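Local coordinates for glutamine amidotransferase domain-containing protein (Streptococcus mutans, PDB 3L7N) that probably acts as a class I glutamine amidotransferase, releasing ammonia from glutamine for an acceptor that has not been identified, at residues Phe5-Thr10 against Ile50-Pro55; Thr31-Tyr36 against Phe65-Ala70; Ile113-Ile118 against Tyr206-Glu211. One frame throughout, in Å; residues are numbered along the deposited sequence.

Contact 1: residues Phe5-Thr10 against Ile50-Pro55; sequences FILHET and ILMGGP
His8 reaches across to the backbone of Met52 and Gly53 through a single ring nitrogen. Its ND1 donates to Gly53 O at 2.8 Å with an N-H...O angle of 146°, approaching 47° above the carbonyl plane, and more weakly to Met52 O, also 2.8 Å from ND1. Both oxygens sit at the imidazole edge, so one N-H is shared by consecutive carbonyls. With chi1 at -57°, CG lies beside the backbone N and the ring is carried against the Met52-Gly53 peptide. A modelled water accepts from His8 N (3.0 Å) and lies close enough to Gly53 O to donate to it, though that distance is short and the bond less certain. NE2 bonds to Glu73, so both ring nitrogens have partners and the ring's rotation is fixed.

Before this point the chains run as parallel strands: Ile6 N donates to Ile50 O (3.0 Å) and Met52 N to Ile6 O (3.1 Å), two bonds from one residue that straddle Leu51. Phe5 and Ile50 extend side by side on one face of the sheet, with Phe5 CZ 3.7 Å from Ile50 CD1, while Ile6 CG1 meets Leu51 CG at 4.0 Å on the other. At the strand ends, Leu7 CD2 packs on CG of Met52, the first residue past strand 48-51 (3.7 Å).

Gly53 touches the presumed nucleophile elbow around Cys91, and a Gly-Gly loop here is consistent with the oxyanion-hole region of class I amidotransferases. Helix 70-82 covers the Ile6 and Leu51 face, helix 15-23 lies against Phe5 and Met52, and strand 27-32 flanks strand 2-7.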
loop_
_atom_site.group_PDB
_atom_site.type_symbol
_atom_site.label_atom_id
_atom_site.label_comp_id
_atom_site.label_asym_id
_atom_site.label_seq_id
_atom_site.Cartn_x
_atom_site.Cartn_y
_atom_site.Cartn_z
ATOM N N PHE A 5 11.433 -3.501 4.610
ATOM C CA PHE A 5 10.355 -2.484 4.606
ATOM C C PHE A 5 10.883 -1.098 4.444
ATOM O O PHE A 5 11.900 -0.714 5.083
ATOM C CB PHE A 5 9.629 -2.499 5.909
ATOM C CG PHE A 5 8.695 -3.655 6.082
ATOM C CD1 PHE A 5 7.329 -3.535 5.746
ATOM C CD2 PHE A 5 9.149 -4.853 6.589
ATOM C CE1 PHE A 5 6.466 -4.612 5.868
ATOM C CE2 PHE A 5 8.276 -5.946 6.703
ATOM C CZ PHE A 5 6.914 -5.800 6.357
ATOM N N ILE A 6 10.181 -0.287 3.668
ATOM C CA ILE A 6 10.482 1.138 3.610
ATOM C C ILE A 6 9.326 1.890 4.252
ATOM O O ILE A 6 8.175 1.692 3.874
ATOM C CB ILE A 6 10.655 1.641 2.114
ATOM C CG1 ILE A 6 11.637 0.794 1.358
ATOM C CG2 ILE A 6 11.014 3.096 2.073
ATOM C CD1 ILE A 6 12.964 1.033 1.726
ATOM N N LEU A 7 9.594 2.678 5.279
ATOM C CA LEU A 7 8.512 3.281 6.044
ATOM C C LEU A 7 8.665 4.803 6.054
ATOM O O LEU A 7 9.770 5.303 6.072
ATOM C CB LEU A 7 8.501 2.733 7.434
ATOM C CG LEU A 7 8.443 1.225 7.662
ATOM C CD1 LEU A 7 8.421 1.007 9.101
ATOM C CD2 LEU A 7 7.260 0.609 7.040
ATOM N N HIS A 8 7.562 5.523 5.943
ATOM C CA HIS A 8 7.627 6.927 5.598
ATOM C C HIS A 8 6.992 7.783 6.692
ATOM O O HIS A 8 6.961 9.003 6.584
ATOM C CB HIS A 8 6.859 7.217 4.277
ATOM C CG HIS A 8 7.319 6.419 3.093
ATOM N ND1 HIS A 8 6.557 5.395 2.554
ATOM C CD2 HIS A 8 8.336 6.629 2.216
ATOM C CE1 HIS A 8 7.155 4.931 1.467
ATOM N NE2 HIS A 8 8.236 5.660 1.238
ATOM N N GLU A 9 6.343 7.134 7.647
ATOM C CA GLU A 9 5.903 7.786 8.884
ATOM C C GLU A 9 5.375 6.789 9.929
ATOM O O GLU A 9 5.108 5.562 9.599
ATOM C CB GLU A 9 4.926 8.902 8.624
ATOM C CG GLU A 9 5.565 10.278 8.700
ATOM C CD GLU A 9 5.855 10.715 10.145
ATOM O OE1 GLU A 9 6.264 9.847 11.005
ATOM O OE2 GLU A 9 5.604 11.893 10.456
ATOM N N THR A 10 5.375 7.253 11.211
ATOM C CA THR A 10 5.007 6.418 12.425
ATOM C C THR A 10 3.585 5.925 12.272
ATOM O O THR A 10 3.302 4.762 12.541
ATOM C CB THR A 10 5.149 7.257 13.769
ATOM O OG1 THR A 10 4.462 8.469 13.636
ATOM C CG2 THR A 10 6.644 7.621 14.067
ATOM N N ILE A 50 8.853 -4.208 0.570
ATOM C CA ILE A 50 7.516 -3.797 0.796
ATOM C C ILE A 50 7.621 -2.368 1.153
ATOM O O ILE A 50 8.355 -2.039 2.073
ATOM C CB ILE A 50 6.941 -4.555 2.008
ATOM C CG1 ILE A 50 6.933 -6.021 1.719
ATOM C CG2 ILE A 50 5.600 -4.048 2.384
ATOM C CD1 ILE A 50 6.369 -6.841 2.814
ATOM N N LEU A 51 6.969 -1.483 0.391
ATOM C CA LEU A 51 7.043 -0.044 0.671
ATOM C C LEU A 51 5.672 0.380 1.134
ATOM O O LEU A 51 4.720 0.203 0.409
ATOM C CB LEU A 51 7.401 0.766 -0.623
ATOM C CG LEU A 51 8.703 0.503 -1.408
ATOM C CD1 LEU A 51 8.427 -0.335 -2.537
ATOM C CD2 LEU A 51 9.401 1.797 -1.899
ATOM N N MET A 52 5.575 0.948 2.340
ATOM C CA MET A 52 4.304 1.342 2.922
ATOM C C MET A 52 3.902 2.782 2.565
ATOM O O MET A 52 4.636 3.475 1.903
ATOM C CB MET A 52 4.371 1.197 4.438
ATOM C CG MET A 52 4.390 -0.265 4.903
ATOM S SD MET A 52 2.893 -1.141 4.483
ATOM C CE MET A 52 3.725 -2.524 3.984
ATOM N N GLY A 53 2.759 3.242 3.113
ATOM C CA GLY A 53 2.159 4.483 2.718
ATOM C C GLY A 53 2.926 5.656 3.257
ATOM O O GLY A 53 4.053 5.507 3.716
ATOM N N GLY A 54 2.348 6.839 3.143
ATOM C CA GLY A 54 2.960 8.001 3.637
ATOM C C GLY A 54 2.179 9.261 3.364
ATOM O O GLY A 54 1.500 9.373 2.368
ATOM N N PRO A 55 2.320 10.242 4.228
ATOM C CA PRO A 55 1.688 11.522 3.953
ATOM C C PRO A 55 2.254 12.254 2.654
ATOM O O PRO A 55 1.663 13.221 2.219
ATOM C CB PRO A 55 2.035 12.349 5.205
ATOM C CG PRO A 55 3.390 11.871 5.577
ATOM C CD PRO A 55 3.377 10.358 5.270
HETATM O O HOH W 1 5.032 3.983 5.484
#

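Contact 2: residues Thr31-Tyr36 against Phe65-Ala70; sequences TKVYRY and FPYYDA
The Tyr67 ring is sandwiched between backbone and side-chain carbons: Tyr34 CA lies over the centre of one face, 3.5 Å from the centroid and 14° off the ring normal, and Phe65 CB is offset toward the rim on the opposite face. Its edge is turned to the face of Tyr36, a T-shaped pair with centroids of the Tyr36 and Tyr67 rings 5.4 Å apart and planes at 70°. The same Tyr36 face receives Tyr67 CB over its centre, 3.4 Å from the centroid, so two parts of Tyr67 share one aromatic surface.

This fit depends on chi1 of Tyr67, 55°, which places CG between the backbone N and carbonyl carbon and swings the ring in against the 3-10 segment 33-34. There the Val33 side chain crosses that of Tyr67 at about a right angle, with Val33 CG2 3.9 Å from Tyr67 CD1, and Tyr34 CB stands 3.9 Å from Tyr67 CZ. At the outer end Tyr36 OH rests beside the proline ring, 3.6 Å from Pro66 CB.

The type I turn from Phe65 to Tyr68, closed by Tyr68 N to Phe65 O, presents both Pro66 and Tyr67. The two segments therefore meet through CH-pi, aromatic and apolar contacts, a surface association resting on shape and dispersion rather than on charge.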
loop_
_atom_site.group_PDB
_atom_site.type_symbol
_atom_site.label_atom_id
_atom_site.label_comp_id
_atom_site.label_asym_id
_atom_site.label_seq_id
_atom_site.Cartn_x
_atom_site.Cartn_y
_atom_site.Cartn_z
ATOM N N THR A 31 13.636 0.529 6.874
ATOM C CA THR A 31 14.286 1.785 6.723
ATOM C C THR A 31 13.294 2.765 7.129
ATOM O O THR A 31 12.237 2.867 6.525
ATOM C CB THR A 31 14.695 2.050 5.221
ATOM O OG1 THR A 31 15.691 1.101 4.815
ATOM C CG2 THR A 31 15.251 3.437 5.055
ATOM N N LYS A 32 13.555 3.501 8.158
ATOM C CA LYS A 32 12.566 4.454 8.539
ATOM C C LYS A 32 12.952 5.848 8.008
ATOM O O LYS A 32 13.692 6.583 8.674
ATOM C CB LYS A 32 12.386 4.432 10.025
ATOM C CG LYS A 32 11.813 3.191 10.506
ATOM C CD LYS A 32 12.007 3.001 12.004
ATOM C CE LYS A 32 11.597 1.604 12.443
ATOM N NZ LYS A 32 11.894 1.358 13.836
ATOM N N VAL A 33 12.533 6.185 6.768
ATOM C CA VAL A 33 13.049 7.397 6.145
ATOM C C VAL A 33 12.761 8.662 6.929
ATOM O O VAL A 33 13.579 9.553 6.972
ATOM C CB VAL A 33 12.644 7.536 4.734
ATOM C CG1 VAL A 33 13.026 6.325 3.996
ATOM C CG2 VAL A 33 11.154 7.808 4.608
ATOM N N TYR A 34 11.635 8.688 7.634
ATOM C CA TYR A 34 11.285 9.818 8.482
ATOM C C TYR A 34 12.265 10.031 9.624
ATOM O O TYR A 34 12.215 11.097 10.293
ATOM C CB TYR A 34 9.817 9.687 9.029
ATOM C CG TYR A 34 9.570 8.431 9.790
ATOM C CD1 TYR A 34 9.644 8.409 11.180
ATOM C CD2 TYR A 34 9.281 7.238 9.127
ATOM C CE1 TYR A 34 9.458 7.242 11.886
ATOM C CE2 TYR A 34 9.084 6.071 9.819
ATOM C CZ TYR A 34 9.189 6.072 11.213
ATOM O OH TYR A 34 9.014 4.893 11.916
ATOM N N ARG A 35 13.127 9.031 9.902
ATOM C CA ARG A 35 14.138 9.156 10.978
ATOM C C ARG A 35 15.483 9.483 10.345
ATOM O O ARG A 35 16.574 9.247 10.946
ATOM C CB ARG A 35 14.235 7.844 11.776
ATOM C CG ARG A 35 13.054 7.583 12.746
ATOM C CD ARG A 35 13.383 6.398 13.625
ATOM N NE ARG A 35 14.374 6.756 14.627
ATOM C CZ ARG A 35 14.085 7.231 15.867
ATOM N NH1 ARG A 35 12.803 7.304 16.314
ATOM N NH2 ARG A 35 15.074 7.657 16.648
ATOM N N TYR A 36 15.419 10.031 9.117
ATOM C CA TYR A 36 16.594 10.249 8.250
ATOM C C TYR A 36 17.444 9.058 8.123
ATOM O O TYR A 36 18.629 9.187 7.955
ATOM C CB TYR A 36 17.403 11.448 8.688
ATOM C CG TYR A 36 16.593 12.729 8.655
ATOM C CD1 TYR A 36 16.896 13.763 7.754
ATOM C CD2 TYR A 36 15.482 12.881 9.463
ATOM C CE1 TYR A 36 16.105 14.923 7.706
ATOM C CE2 TYR A 36 14.696 14.004 9.404
ATOM C CZ TYR A 36 14.994 15.017 8.548
ATOM O OH TYR A 36 14.171 16.179 8.568
ATOM N N PHE A 65 9.757 17.851 3.115
ATOM C CA PHE A 65 10.066 16.683 3.919
ATOM C C PHE A 65 11.497 16.393 3.794
ATOM O O PHE A 65 11.880 15.622 2.910
ATOM C CB PHE A 65 9.313 15.474 3.384
ATOM C CG PHE A 65 7.830 15.557 3.541
ATOM C CD1 PHE A 65 7.211 15.259 4.780
ATOM C CD2 PHE A 65 7.025 15.876 2.451
ATOM C CE1 PHE A 65 5.790 15.317 4.918
ATOM C CE2 PHE A 65 5.605 15.951 2.573
ATOM C CZ PHE A 65 4.995 15.672 3.796
ATOM N N PRO A 66 12.344 17.002 4.659
ATOM C CA PRO A 66 13.737 17.119 4.300
ATOM C C PRO A 66 14.472 15.750 4.168
ATOM O O PRO A 66 15.660 15.705 3.662
ATOM C CB PRO A 66 14.302 17.922 5.431
ATOM C CG PRO A 66 13.236 18.664 5.929
ATOM C CD PRO A 66 11.991 17.926 5.709
ATOM N N TYR A 67 13.798 14.654 4.626
ATOM C CA TYR A 67 14.413 13.261 4.696
ATOM C C TYR A 67 13.948 12.397 3.543
ATOM O O TYR A 67 14.417 11.278 3.359
ATOM C CB TYR A 67 14.007 12.583 5.988
ATOM C CG TYR A 67 12.475 12.542 6.176
ATOM C CD1 TYR A 67 11.697 11.591 5.516
ATOM C CD2 TYR A 67 11.802 13.519 6.963
ATOM C CE1 TYR A 67 10.317 11.577 5.634
ATOM C CE2 TYR A 67 10.429 13.484 7.104
ATOM C CZ TYR A 67 9.695 12.508 6.409
ATOM O OH TYR A 67 8.336 12.463 6.510
ATOM N N TYR A 68 12.991 12.898 2.810
ATOM C CA TYR A 68 12.284 12.125 1.810
ATOM C C TYR A 68 12.887 12.364 0.478
ATOM O O TYR A 68 12.990 13.480 0.067
ATOM C CB TYR A 68 10.870 12.614 1.780
ATOM C CG TYR A 68 10.021 12.008 0.742
ATOM C CD1 TYR A 68 9.448 12.781 -0.230
ATOM C CD2 TYR A 68 9.726 10.651 0.769
ATOM C CE1 TYR A 68 8.638 12.235 -1.148
ATOM C CE2 TYR A 68 8.909 10.108 -0.130
ATOM C CZ TYR A 68 8.356 10.886 -1.088
ATOM O OH TYR A 68 7.522 10.314 -2.016
ATOM N N ASP A 69 13.229 11.306 -0.231
ATOM C CA ASP A 69 13.840 11.425 -1.575
ATOM C C ASP A 69 13.107 10.464 -2.541
ATOM O O ASP A 69 13.434 9.284 -2.629
ATOM C CB ASP A 69 15.314 11.091 -1.479
ATOM C CG ASP A 69 16.069 11.298 -2.777
ATOM O OD1 ASP A 69 15.453 11.435 -3.850
ATOM O OD2 ASP A 69 17.321 11.296 -2.717
ATOM N N ALA A 70 12.030 10.964 -3.159
ATOM C CA ALA A 70 11.156 10.133 -3.989
ATOM C C ALA A 70 11.939 9.545 -5.124
ATOM O O ALA A 70 11.760 8.399 -5.481
ATOM C CB ALA A 70 10.075 10.898 -4.480
#

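Contact 3: residues Ile113-Ile118 against Tyr206-Glu211; sequences IGNYLI and YVQTAE
A single backbone bridge ties the end of strand 106-113, just before the chain turns a corner at Gly114, to the loop that leads into helix 210-214. Ile113 forms both of its bonds, N to Tyr206 O (3.0 Å, 167° at the hydrogen) and O from Gln208 N (3.0 Å), flanking Val207.

Past the corner the Gln208 side chain continues the link. Extended beyond CG, it brings its amide to Asn115, where OE1 accepts weakly from Asn115 N (3.2 Å) and NE2 donates weakly to Asn115 O (3.2 Å). One amide thus engages the N-H and C=O of the same residue. Gly114 CA lies 3.6 Å from Gln208 OE1, and the backbone angles at Gly114 call for glycine.

Tyr116 is held between two partners. Tyr206 turns its edge to one ring face, CD1 standing 3.8 Å above the plane, in a T-shaped pair with planes at 84°. Over the opposite face lies Gln208 NE2, offset toward the rim, its amide inclined 55° to the ring.

Leu197 packs on Ile113 and Val207, and Met213 on Ile113 and Gln208. Just after the isolated beta bridge of Ile113 and Val207 comes a threonine N-cap: Thr209 OG1 accepts from Glu212 N at the start of helix 210-214.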
loop_
_atom_site.group_PDB
_atom_site.type_symbol
_atom_site.label_atom_id
_atom_site.label_comp_id
_atom_site.label_asym_id
_atom_site.label_seq_id
_atom_site.Cartn_x
_atom_site.Cartn_y
_atom_site.Cartn_z
ATOM N N ILE A 113 -11.667 7.054 2.874
ATOM C CA ILE A 113 -11.118 6.965 4.218
ATOM C C ILE A 113 -12.078 6.125 5.033
ATOM O O ILE A 113 -13.095 6.601 5.442
ATOM C CB ILE A 113 -11.038 8.369 4.869
ATOM C CG1 ILE A 113 -10.042 9.267 4.127
ATOM C CG2 ILE A 113 -10.730 8.248 6.300
ATOM C CD1 ILE A 113 -9.700 10.527 4.861
ATOM N N GLY A 114 -11.798 4.862 5.177
ATOM C CA GLY A 114 -12.670 4.030 5.895
ATOM C C GLY A 114 -12.664 2.696 5.318
ATOM O O GLY A 114 -11.822 2.387 4.545
ATOM N N ASN A 115 -13.627 1.874 5.685
ATOM C CA ASN A 115 -13.654 0.517 5.182
ATOM C C ASN A 115 -14.729 0.307 4.124
ATOM O O ASN A 115 -15.905 0.359 4.422
ATOM C CB ASN A 115 -13.783 -0.495 6.330
ATOM C CG ASN A 115 -12.689 -0.352 7.344
ATOM O OD1 ASN A 115 -12.939 0.022 8.462
ATOM N ND2 ASN A 115 -11.449 -0.601 6.928
ATOM N N TYR A 116 -14.291 0.143 2.860
ATOM C CA TYR A 116 -15.214 -0.009 1.727
ATOM C C TYR A 116 -14.938 -1.259 0.891
ATOM O O TYR A 116 -13.869 -1.879 0.997
ATOM C CB TYR A 116 -15.228 1.223 0.875
ATOM C CG TYR A 116 -15.699 2.447 1.606
ATOM C CD1 TYR A 116 -17.064 2.680 1.821
ATOM C CD2 TYR A 116 -14.795 3.389 2.068
ATOM C CE1 TYR A 116 -17.493 3.810 2.484
ATOM C CE2 TYR A 116 -15.221 4.547 2.697
ATOM C CZ TYR A 116 -16.564 4.743 2.926
ATOM O OH TYR A 116 -16.981 5.869 3.613
ATOM N N LEU A 117 -15.951 -1.703 0.159
ATOM C CA LEU A 117 -15.765 -2.800 -0.748
ATOM C C LEU A 117 -14.794 -2.405 -1.807
ATOM O O LEU A 117 -14.809 -1.283 -2.289
ATOM C CB LEU A 117 -17.097 -3.221 -1.402
ATOM C CG LEU A 117 -18.066 -4.131 -0.636
ATOM C CD1 LEU A 117 -19.474 -4.016 -1.275
ATOM C CD2 LEU A 117 -17.589 -5.633 -0.598
ATOM N N ILE A 118 -13.904 -3.304 -2.108
ATOM C CA ILE A 118 -13.242 -3.331 -3.389
ATOM C C ILE A 118 -13.803 -4.562 -4.095
ATOM O O ILE A 118 -14.407 -5.456 -3.420
ATOM C CB ILE A 118 -11.648 -3.473 -3.237
ATOM C CG1 ILE A 118 -11.301 -4.702 -2.409
ATOM C CG2 ILE A 118 -11.028 -2.172 -2.617
ATOM C CD1 ILE A 118 -10.102 -5.390 -2.835
ATOM N N TYR A 206 -17.299 9.214 0.900
ATOM C CA TYR A 206 -16.517 8.020 1.173
ATOM C C TYR A 206 -15.550 8.214 2.310
ATOM O O TYR A 206 -14.530 7.564 2.368
ATOM C CB TYR A 206 -15.795 7.595 -0.059
ATOM C CG TYR A 206 -16.707 6.994 -1.061
ATOM C CD1 TYR A 206 -17.562 5.930 -0.702
ATOM C CD2 TYR A 206 -16.774 7.496 -2.388
ATOM C CE1 TYR A 206 -18.454 5.362 -1.629
ATOM C CE2 TYR A 206 -17.659 6.938 -3.324
ATOM C CZ TYR A 206 -18.503 5.854 -2.928
ATOM O OH TYR A 206 -19.378 5.266 -3.826
ATOM N N VAL A 207 -15.914 9.084 3.238
ATOM C CA VAL A 207 -15.195 9.260 4.465
ATOM C C VAL A 207 -16.083 8.801 5.645
ATOM O O VAL A 207 -17.223 9.301 5.827
ATOM C CB VAL A 207 -14.832 10.722 4.658
ATOM C CG1 VAL A 207 -14.191 10.928 5.978
ATOM C CG2 VAL A 207 -13.935 11.209 3.526
ATOM N N GLN A 208 -15.592 7.843 6.420
ATOM C CA GLN A 208 -16.337 7.359 7.583
ATOM C C GLN A 208 -16.010 8.171 8.868
ATOM O O GLN A 208 -15.268 9.152 8.818
ATOM C CB GLN A 208 -16.114 5.876 7.792
ATOM C CG GLN A 208 -16.744 5.035 6.750
ATOM C CD GLN A 208 -16.450 3.628 6.938
ATOM O OE1 GLN A 208 -15.655 3.258 7.786
ATOM N NE2 GLN A 208 -17.084 2.811 6.187
ATOM N N THR A 209 -16.669 7.814 9.984
ATOM C CA THR A 209 -16.444 8.496 11.286
ATOM C C THR A 209 -15.369 7.738 12.097
ATOM O O THR A 209 -15.201 6.473 11.942
ATOM C CB THR A 209 -17.758 8.570 12.130
ATOM O OG1 THR A 209 -18.022 7.289 12.726
ATOM C CG2 THR A 209 -18.911 8.937 11.262
ATOM N N ALA A 210 -14.648 8.478 12.964
ATOM C CA ALA A 210 -13.690 7.866 13.900
ATOM C C ALA A 210 -14.276 6.623 14.584
ATOM O O ALA A 210 -13.577 5.596 14.749
ATOM C CB ALA A 210 -13.231 8.887 14.932
ATOM N N GLU A 211 -15.571 6.701 14.934
ATOM C CA GLU A 211 -16.256 5.607 15.605
ATOM C C GLU A 211 -16.502 4.410 14.674
ATOM O O GLU A 211 -16.388 3.221 15.095
ATOM C CB GLU A 211 -17.582 6.100 16.221
ATOM C CG GLU A 211 -18.473 4.952 16.868
ATOM C CD GLU A 211 -19.060 5.355 18.278
ATOM O OE1 GLU A 211 -19.093 6.587 18.607
ATOM O OE2 GLU A 211 -19.470 4.439 19.049
#

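In the fold
All three contacts reach one mixed sheet. Contacts 1 and 2 are adjacent, their centres 10 Å apart, and their segments alternate along the chain. Strands 2-7 and 27-32 join them directly, Phe5 O lying 2.8 Å from Thr31 N and Leu7 N 2.9 Å from Thr31 O, both probable hydrogen bonds; Tyr34 also packs on the His8-Glu9 backbone, with Tyr34 CD2 3.3 Å from Glu9 N. Contact 3 follows later in the chain, its centre about 21 Å from that of contact 1 and 28 Å from that of contact 2, without touching either. Contact 1 reaches the presumed nucleophile elbow through Gly53; contact 2 is largely at the surface, although Tyr68 of its segment 65-70 touches Leu92 beside Cys91.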